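Local coordinates for protein pectate lyase II (Xanthomonas campestris pv. campestris, PDB 2QY1) that probably cleaves pectate by beta-elimination, as a secreted polysaccharide-degrading enzyme of polysaccharide lyase family 1, at residues 125-131 / 159-165; 254-258 / 278-282; 197-201 / 317-322. The protein carries 2 engineered substitutions. All blocks are in the same frame, centred on the assembly; numbering follows the deposited sequence.

Contact 1: residues 125-131 / 159-165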
loop_
_atom_site.group_PDB
_atom_site.type_symbol
_atom_site.label_atom_id
_atom_site.label_comp_id
_atom_site.label_asym_id
_atom_site.label_seq_id
_atom_site.Cartn_x
_atom_site.Cartn_y
_atom_site.Cartn_z
ATOM N N GLU A 125 -3.825 16.108 7.802
ATOM C CA GLU A 125 -3.190 14.952 7.168
ATOM C C GLU A 125 -3.249 13.742 8.096
ATOM O O GLU A 125 -2.864 13.848 9.264
ATOM C CB GLU A 125 -1.726 15.251 6.820
ATOM C CG GLU A 125 -1.496 16.455 5.909
ATOM C CD GLU A 125 -1.361 17.762 6.669
ATOM O OE1 GLU A 125 -0.706 17.775 7.731
ATOM O OE2 GLU A 125 -1.901 18.784 6.191
ATOM N N PRO A 126 -3.745 12.594 7.593
ATOM C CA PRO A 126 -3.763 11.373 8.400
ATOM C C PRO A 126 -2.386 10.956 8.924
ATOM O O PRO A 126 -1.374 11.153 8.250
ATOM C CB PRO A 126 -4.316 10.322 7.431
ATOM C CG PRO A 126 -5.151 11.118 6.471
ATOM C CD PRO A 126 -4.357 12.374 6.271
ATOM N N SER A 127 -2.370 10.394 10.130
ATOM C CA SER A 127 -1.142 9.919 10.766
ATOM C C SER A 127 -1.441 8.741 11.683
ATOM O O SER A 127 -2.579 8.564 12.122
ATOM C CB SER A 127 -0.444 11.040 11.544
ATOM O OG SER A 127 -1.185 11.430 12.684
ATOM N N LYS A 128 -0.405 7.955 11.971
ATOM C CA LYS A 128 -0.525 6.710 12.727
ATOM C C LYS A 128 -1.576 5.811 12.080
ATOM O O LYS A 128 -2.665 5.611 12.620
ATOM C CB LYS A 128 -0.817 6.953 14.220
ATOM C CG LYS A 128 0.200 7.842 14.975
ATOM C CD LYS A 128 1.673 7.572 14.612
ATOM C CE LYS A 128 2.211 6.285 15.223
ATOM N NZ LYS A 128 3.705 6.174 15.108
ATOM N N ILE A 129 -1.242 5.298 10.900
ATOM C CA ILE A 129 -2.118 4.384 10.175
ATOM C C ILE A 129 -1.416 3.035 10.034
ATOM O O ILE A 129 -0.222 2.979 9.732
ATOM C CB ILE A 129 -2.503 4.924 8.762
ATOM C CG1 ILE A 129 -2.869 6.423 8.791
ATOM C CG2 ILE A 129 -3.612 4.061 8.129
ATOM C CD1 ILE A 129 -4.121 6.799 9.604
ATOM N N TRP A 130 -2.156 1.956 10.271
ATOM C CA TRP A 130 -1.622 0.612 10.121
ATOM C C TRP A 130 -2.446 -0.155 9.102
ATOM O O TRP A 130 -3.595 -0.509 9.363
ATOM C CB TRP A 130 -1.623 -0.120 11.468
ATOM C CG TRP A 130 -0.839 -1.411 11.483
ATOM C CD1 TRP A 130 0.239 -1.737 10.700
ATOM C CD2 TRP A 130 -1.044 -2.528 12.363
ATOM N NE1 TRP A 130 0.704 -2.992 11.029
ATOM C CE2 TRP A 130 -0.065 -3.499 12.044
ATOM C CE3 TRP A 130 -1.966 -2.806 13.386
ATOM C CZ2 TRP A 130 0.019 -4.731 12.709
ATOM C CZ3 TRP A 130 -1.883 -4.031 14.047
ATOM C CH2 TRP A 130 -0.893 -4.978 13.706
ATOM N N VAL A 131 -1.857 -0.383 7.931
ATOM C CA VAL A 131 -2.490 -1.171 6.876
ATOM C C VAL A 131 -1.828 -2.550 6.917
ATOM O O VAL A 131 -0.685 -2.703 6.494
ATOM C CB VAL A 131 -2.325 -0.493 5.488
ATOM C CG1 VAL A 131 -2.925 -1.357 4.368
ATOM C CG2 VAL A 131 -2.967 0.901 5.490
ATOM N N LYS A 159 -0.311 13.758 -0.183
ATOM C CA LYS A 159 -0.556 15.055 0.452
ATOM C C LYS A 159 -0.199 15.101 1.945
ATOM O O LYS A 159 -0.871 15.761 2.739
ATOM C CB LYS A 159 -1.994 15.534 0.185
ATOM C CG LYS A 159 -2.289 15.808 -1.297
ATOM C CD LYS A 159 -3.715 16.313 -1.521
ATOM C CE LYS A 159 -4.708 15.159 -1.607
ATOM N NZ LYS A 159 -6.128 15.601 -1.421
ATOM N N GLY A 160 0.865 14.397 2.315
ATOM C CA GLY A 160 1.461 14.549 3.637
ATOM C C GLY A 160 1.016 13.593 4.724
ATOM O O GLY A 160 1.227 13.866 5.907
ATOM N N VAL A 161 0.400 12.478 4.336
ATOM C CA VAL A 161 0.127 11.393 5.274
ATOM C C VAL A 161 1.472 10.945 5.853
ATOM O O VAL A 161 2.435 10.735 5.108
ATOM C CB VAL A 161 -0.585 10.204 4.588
ATOM C CG1 VAL A 161 -0.808 9.061 5.571
ATOM C CG2 VAL A 161 -1.913 10.651 3.987
ATOM N N HIS A 162 1.543 10.822 7.175
ATOM C CA HIS A 162 2.810 10.490 7.825
ATOM C C HIS A 162 2.676 9.457 8.936
ATOM O O HIS A 162 1.616 9.323 9.540
ATOM C CB HIS A 162 3.507 11.755 8.342
ATOM C CG HIS A 162 2.724 12.507 9.373
ATOM N ND1 HIS A 162 2.952 12.373 10.725
ATOM C CD2 HIS A 162 1.727 13.415 9.249
ATOM C CE1 HIS A 162 2.128 13.163 11.390
ATOM N NE2 HIS A 162 1.373 13.805 10.517
ATOM N N HIS A 163 3.772 8.738 9.185
ATOM C CA HIS A 163 3.859 7.708 10.230
ATOM C C HIS A 163 2.882 6.557 10.023
ATOM O O HIS A 163 1.878 6.410 10.732
ATOM C CB HIS A 163 3.786 8.329 11.625
ATOM C CG HIS A 163 4.976 9.174 11.949
ATOM N ND1 HIS A 163 5.009 10.532 11.720
ATOM C CD2 HIS A 163 6.195 8.844 12.440
ATOM C CE1 HIS A 163 6.189 11.008 12.077
ATOM N NE2 HIS A 163 6.928 10.003 12.513
ATOM N N VAL A 164 3.216 5.740 9.029
ATOM C CA VAL A 164 2.365 4.663 8.541
ATOM C C VAL A 164 3.182 3.383 8.418
ATOM O O VAL A 164 4.331 3.411 7.969
ATOM C CB VAL A 164 1.759 5.026 7.154
ATOM C CG1 VAL A 164 0.955 3.867 6.570
ATOM C CG2 VAL A 164 0.885 6.279 7.262
ATOM N N THR A 165 2.589 2.268 8.838
ATOM C CA THR A 165 3.142 0.949 8.562
ATOM C C THR A 165 2.227 0.195 7.601
ATOM O O THR A 165 1.027 0.051 7.845
ATOM C CB THR A 165 3.384 0.127 9.849
ATOM O OG1 THR A 165 4.504 0.669 10.555
ATOM C CG2 THR A 165 3.679 -1.336 9.520
HETATM O O HOH W 1 1.970 16.141 6.972
HETATM O O HOH W 2 -0.935 15.067 10.753
#

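Contact 2: residues 254-258 / 278-282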
loop_
_atom_site.group_PDB
_atom_site.type_symbol
_atom_site.label_atom_id
_atom_site.label_comp_id
_atom_site.label_asym_id
_atom_site.label_seq_id
_atom_site.Cartn_x
_atom_site.Cartn_y
_atom_site.Cartn_z
ATOM N N THR A 254 14.718 1.711 -8.832
ATOM C CA THR A 254 14.917 2.723 -9.866
ATOM C C THR A 254 14.437 4.102 -9.417
ATOM O O THR A 254 13.756 4.234 -8.399
ATOM C CB THR A 254 14.218 2.320 -11.201
ATOM O OG1 THR A 254 14.515 3.283 -12.221
ATOM C CG2 THR A 254 12.696 2.210 -11.029
ATOM N N SER A 255 14.832 5.121 -10.175
ATOM C CA SER A 255 14.254 6.453 -10.070
ATOM C C SER A 255 13.987 6.963 -11.480
ATOM O O SER A 255 14.922 7.152 -12.254
ATOM C CB SER A 255 15.196 7.405 -9.342
ATOM O OG SER A 255 14.611 8.692 -9.257
ATOM N N ARG A 256 12.717 7.177 -11.813
ATOM C CA ARG A 256 12.340 7.569 -13.175
ATOM C C ARG A 256 11.035 8.363 -13.253
ATOM O O ARG A 256 10.145 8.192 -12.421
ATOM C CB ARG A 256 12.255 6.333 -14.085
ATOM C CG ARG A 256 11.282 5.249 -13.607
ATOM C CD ARG A 256 11.288 4.048 -14.537
ATOM N NE ARG A 256 12.615 3.440 -14.627
ATOM C CZ ARG A 256 13.007 2.614 -15.593
ATOM N NH1 ARG A 256 12.177 2.283 -16.575
ATOM N NH2 ARG A 256 14.238 2.120 -15.580
ATOM N N ASP A 257 10.958 9.235 -14.260
ATOM C CA ASP A 257 9.727 9.944 -14.664
ATOM C C ASP A 257 9.305 11.151 -13.814
ATOM O O ASP A 257 8.241 11.735 -14.043
ATOM C CB ASP A 257 8.557 8.966 -14.860
ATOM C CG ASP A 257 8.793 8.003 -16.010
ATOM O OD1 ASP A 257 9.157 8.464 -17.112
ATOM O OD2 ASP A 257 8.612 6.783 -15.815
ATOM N N SER A 258 10.148 11.525 -12.853
ATOM C CA SER A 258 9.979 12.780 -12.122
ATOM C C SER A 258 11.007 13.818 -12.568
ATOM O O SER A 258 12.030 13.473 -13.168
ATOM C CB SER A 258 10.075 12.556 -10.611
ATOM O OG SER A 258 8.829 12.144 -10.079
ATOM N N GLY A 278 15.578 -1.802 -17.810
ATOM C CA GLY A 278 15.212 -1.046 -19.000
ATOM C C GLY A 278 15.428 0.446 -18.838
ATOM O O GLY A 278 15.557 0.948 -17.721
ATOM N N THR A 279 15.469 1.150 -19.966
ATOM C CA THR A 279 15.626 2.602 -19.988
ATOM C C THR A 279 14.252 3.237 -20.209
ATOM O O THR A 279 13.526 2.835 -21.124
ATOM C CB THR A 279 16.607 3.044 -21.102
ATOM O OG1 THR A 279 17.784 2.231 -21.056
ATOM C CG2 THR A 279 17.007 4.507 -20.942
ATOM N N PRO A 280 13.881 4.223 -19.366
ATOM C CA PRO A 280 12.563 4.846 -19.503
ATOM C C PRO A 280 12.441 5.714 -20.757
ATOM O O PRO A 280 13.411 6.362 -21.163
ATOM C CB PRO A 280 12.448 5.709 -18.242
ATOM C CG PRO A 280 13.849 6.013 -17.866
ATOM C CD PRO A 280 14.649 4.802 -18.248
ATOM N N ASP A 281 11.257 5.705 -21.363
ATOM C CA ASP A 281 10.948 6.597 -22.477
ATOM C C ASP A 281 10.727 8.007 -21.944
ATOM O O ASP A 281 10.009 8.201 -20.958
ATOM C CB ASP A 281 9.703 6.116 -23.229
ATOM C CG ASP A 281 9.913 4.781 -23.929
ATOM O OD1 ASP A 281 11.065 4.456 -24.289
ATOM O OD2 ASP A 281 8.915 4.057 -24.129
ATOM N N GLY A 282 11.348 8.986 -22.595
ATOM C CA GLY A 282 11.249 10.378 -22.169
ATOM C C GLY A 282 12.600 11.060 -22.086
ATOM O O GLY A 282 13.617 10.496 -22.500
#

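Contact 3: residues 197-201 / 317-322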
loop_
_atom_site.group_PDB
_atom_site.type_symbol
_atom_site.label_atom_id
_atom_site.label_comp_id
_atom_site.label_asym_id
_atom_site.label_seq_id
_atom_site.Cartn_x
_atom_site.Cartn_y
_atom_site.Cartn_z
ATOM N N HIS A 197 6.810 -3.393 5.090
ATOM C CA HIS A 197 7.515 -4.643 5.399
ATOM C C HIS A 197 6.668 -5.907 5.352
ATOM O O HIS A 197 5.466 -5.877 5.621
ATOM C CB HIS A 197 8.299 -4.543 6.715
ATOM C CG HIS A 197 7.449 -4.578 7.946
ATOM N ND1 HIS A 197 7.178 -5.745 8.628
ATOM C CD2 HIS A 197 6.829 -3.589 8.631
ATOM C CE1 HIS A 197 6.417 -5.475 9.673
ATOM N NE2 HIS A 197 6.192 -4.174 9.699
ATOM N N HIS A 198 7.324 -7.011 4.989
ATOM C CA HIS A 198 6.707 -8.341 4.894
ATOM C C HIS A 198 5.492 -8.400 3.963
ATOM O O HIS A 198 4.615 -9.253 4.126
ATOM C CB HIS A 198 6.369 -8.887 6.286
ATOM C CG HIS A 198 7.567 -9.301 7.083
ATOM N ND1 HIS A 198 8.180 -8.467 7.991
ATOM C CD2 HIS A 198 8.263 -10.463 7.111
ATOM C CE1 HIS A 198 9.201 -9.096 8.545
ATOM N NE2 HIS A 198 9.275 -10.308 8.027
ATOM N N ASN A 199 5.451 -7.497 2.984
ATOM C CA ASN A 199 4.409 -7.526 1.964
ATOM C C ASN A 199 4.757 -8.510 0.846
ATOM O O ASN A 199 5.933 -8.765 0.571
ATOM C CB ASN A 199 4.171 -6.131 1.370
ATOM C CG ASN A 199 3.789 -5.100 2.416
ATOM O OD1 ASN A 199 4.561 -4.195 2.729
ATOM N ND2 ASN A 199 2.598 -5.236 2.963
ATOM N N ARG A 200 3.721 -9.058 0.217
ATOM C CA ARG A 200 3.873 -9.940 -0.938
ATOM C C ARG A 200 3.375 -9.216 -2.182
ATOM O O ARG A 200 2.191 -8.887 -2.282
ATOM C CB ARG A 200 3.090 -11.239 -0.728
ATOM C CG ARG A 200 3.390 -12.322 -1.748
ATOM C CD ARG A 200 2.642 -13.609 -1.441
ATOM N NE ARG A 200 2.764 -14.568 -2.540
ATOM C CZ ARG A 200 2.155 -15.751 -2.589
ATOM N NH1 ARG A 200 1.366 -16.149 -1.598
ATOM N NH2 ARG A 200 2.337 -16.542 -3.639
ATOM N N PHE A 201 4.290 -8.959 -3.113
ATOM C CA PHE A 201 3.971 -8.291 -4.370
ATOM C C PHE A 201 4.217 -9.263 -5.516
ATOM O O PHE A 201 5.370 -9.552 -5.850
ATOM C CB PHE A 201 4.837 -7.038 -4.560
ATOM C CG PHE A 201 4.754 -6.045 -3.426
ATOM C CD1 PHE A 201 3.551 -5.413 -3.111
ATOM C CD2 PHE A 201 5.895 -5.711 -2.698
ATOM C CE1 PHE A 201 3.482 -4.478 -2.067
ATOM C CE2 PHE A 201 5.841 -4.777 -1.664
ATOM C CZ PHE A 201 4.630 -4.159 -1.348
ATOM N N LYS A 317 8.787 -16.959 4.288
ATOM C CA LYS A 317 8.127 -16.275 5.400
ATOM C C LYS A 317 6.926 -15.452 4.931
ATOM O O LYS A 317 5.841 -15.556 5.506
ATOM C CB LYS A 317 9.138 -15.410 6.178
ATOM C CG LYS A 317 8.553 -14.321 7.096
ATOM C CD LYS A 317 7.657 -14.857 8.221
ATOM C CE LYS A 317 8.444 -15.434 9.384
ATOM N NZ LYS A 317 7.514 -15.971 10.420
ATOM N N VAL A 318 7.123 -14.658 3.882
ATOM C CA VAL A 318 6.066 -13.798 3.350
ATOM C C VAL A 318 4.930 -14.609 2.718
ATOM O O VAL A 318 3.763 -14.332 2.970
ATOM C CB VAL A 318 6.635 -12.726 2.383
ATOM C CG1 VAL A 318 5.532 -12.029 1.615
ATOM C CG2 VAL A 318 7.457 -11.701 3.159
ATOM N N ILE A 319 5.267 -15.626 1.926
ATOM C CA ILE A 319 4.245 -16.522 1.376
ATOM C C ILE A 319 3.379 -17.114 2.497
ATOM O O ILE A 319 2.160 -17.219 2.356
ATOM C CB ILE A 319 4.857 -17.634 0.476
ATOM C CG1 ILE A 319 5.281 -17.044 -0.874
ATOM C CG2 ILE A 319 3.859 -18.781 0.260
ATOM C CD1 ILE A 319 6.234 -17.925 -1.684
ATOM N N ALA A 320 4.012 -17.451 3.618
ATOM C CA ALA A 320 3.325 -18.079 4.748
ATOM C C ALA A 320 2.461 -17.123 5.582
ATOM O O ALA A 320 1.493 -17.556 6.214
ATOM C CB ALA A 320 4.332 -18.791 5.644
ATOM N N THR A 321 2.806 -15.837 5.582
ATOM C CA THR A 321 2.220 -14.888 6.537
ATOM C C THR A 321 1.448 -13.716 5.923
ATOM O O THR A 321 0.601 -13.125 6.594
ATOM C CB THR A 321 3.289 -14.304 7.491
ATOM O OG1 THR A 321 4.283 -13.601 6.731
ATOM C CG2 THR A 321 3.951 -15.405 8.321
ATOM N N ALA A 322 1.744 -13.373 4.669
ATOM C CA ALA A 322 1.160 -12.179 4.046
ATOM C C ALA A 322 -0.267 -12.376 3.557
ATOM O O ALA A 322 -0.614 -13.434 3.026
ATOM C CB ALA A 322 2.039 -11.677 2.910
HETATM O O HOH W 3 0.652 -15.097 1.177
#

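Contact 1: residues 125-131 / 159-165
Successive coils of the parallel beta-helix, the fold of polysaccharide lyase family 1, meet where Ser127, Lys128 and Ile129 run alongside His162, His163 and Val164. Lys128 and His163 both have positive phi and mark the same corner in adjacent coils, their CA atoms 5.1 Å apart. Beyond the corner the strands pair in parallel through Thr165 N to Ile129 O (3.0 Å) and Val131 N to Thr165 O (2.9 Å). Val164 CG2 lies beside Ile129 CB in the interior, whereas Thr165 CG2 flanks the pyrrole side of Trp130. Before the corner, His162 carries the contact: its N donates to Pro126 O (3.1 Å), and with CG between backbone N and carbonyl carbon (chi1 62°) its ring is laid against Ser127, whose CB stands over one face, 3.5 Å from the centroid. At the ring edge, in plane, His162 ND1 shares a hydrogen bond with His163 ND1 (2.9 Å), and a water 2.6 Å from His162 NE2 donates to Glu125 O. A second water joins Glu125 OE1 to Gly160 O, while Glu125 OE2 is salt-bridged to Lys188. Held at both nitrogens and covered by a methylene, the His162 imidazole should rotate little.

Contact 2: residues 254-258 / 278-282
The guanidinium of Arg256 joins the end of strand 245-255 to the loop holding Gly278 and Pro280, near the C-terminal end of the beta-helix. The tightly packed part of the contact is built round this one group. Arg256 NH2 donates to Gly278 O at 2.8 Å; the acceptor lies at the edge of the guanidinium, near its plane, although the donor is tilted 35° from the plane of the carbonyl. Pro280 covers one face of the same group: its CD stands off toward the rim, 3.8 Å from Arg256 CZ, and its CB comes equally near NH1. Back along the chain, Arg256 NE donates to Thr254 OG1 at 3.1 Å. A turn about CG-CD (chi3 60°) bends the arm, bringing NE back to Thr254 of its own strand while NH2 faces the loop. Asn288 completes the network, its OD1 accepting from Arg256 NH2 and its ND2 donating to Gly278 O. The outer side is looser. Asp257 OD1 comes no closer than 3.9 Å to Asp281 O and 4.4 Å to Pro280 CB, a van der Waals approach. Its side chain instead lies about 3 Å from a bound phosphate ion, probably from the crystallisation liquor, and the neighbouring Thr279 and Asp281 are exposed. Between these two segments the direct polar tie is the one from the buried arginine, whose positive charge is probably spread over the neutral oxygens of Thr254, Gly278 and Asn288, with no carboxylate bonded to it across this contact.

Contact 3: residues 197-201 / 317-322
Arg200 reaches from the strand toward the last turn of helix 314-321, and most atoms of its side chain meet that turn or Ala322 just after it. Its CB meets two methyl groups on the helix side, Val318 CG1 at 3.5 Å and Ala322 CB at 3.8 Å. CG, still touching Val318 CG1, leaves anti to the backbone N (chi1 -169°), and with chi2 and chi3 also extended the arm runs straight to Ile319. Ile319 CG1 lies over the centre of one guanidinium face, 3.8 Å from Arg200 CZ and 4.1 Å from NH2, while NE turns to Glu202 in a salt bridge. This C-terminal helix thereby packs against the outside of the parallel beta-helix, on the coil that contains strand 193-202. At the tip, Arg200 NH1 donates to a water 3.1 Å away, which itself donates to Ile319 O (2.9 Å) and Ala322 O (2.8 Å), helix-end carbonyls whose partial negative charge would probably suit a nearby arginine. Ala322 O also accepts from Lys326 NZ. Earlier in the strand segment, Val318 CG2 packs on the backbone of His198, and Lys317 CG touches the imidazole edge at His198 CD2, 3.9 Å away. His198 NE2 is bonded to Thr309 OG1, and Tyr168 stacks on the ring.

All three contacts involve the parallel strands of the beta-helix, at different points along its length. Contacts 1 and 3 are neighbours: strands 164-174 and 193-202 pair in parallel, and Thr165 CG2 of contact 1 packs against His197 NE2 of contact 3 at 3.8 Å, although the two centres are 21 Å apart. Contact 2 stands off from both, its centre 27 Å from that of contact 1 and 28 Å from that of contact 3, with the nearest atoms about 14 and 13 Å away. Along the chain, contact 1 closes before the other two open, and contact 2 falls within the span between the two segments of contact 3. The phosphate ion lies at contact 2, beside Asp257.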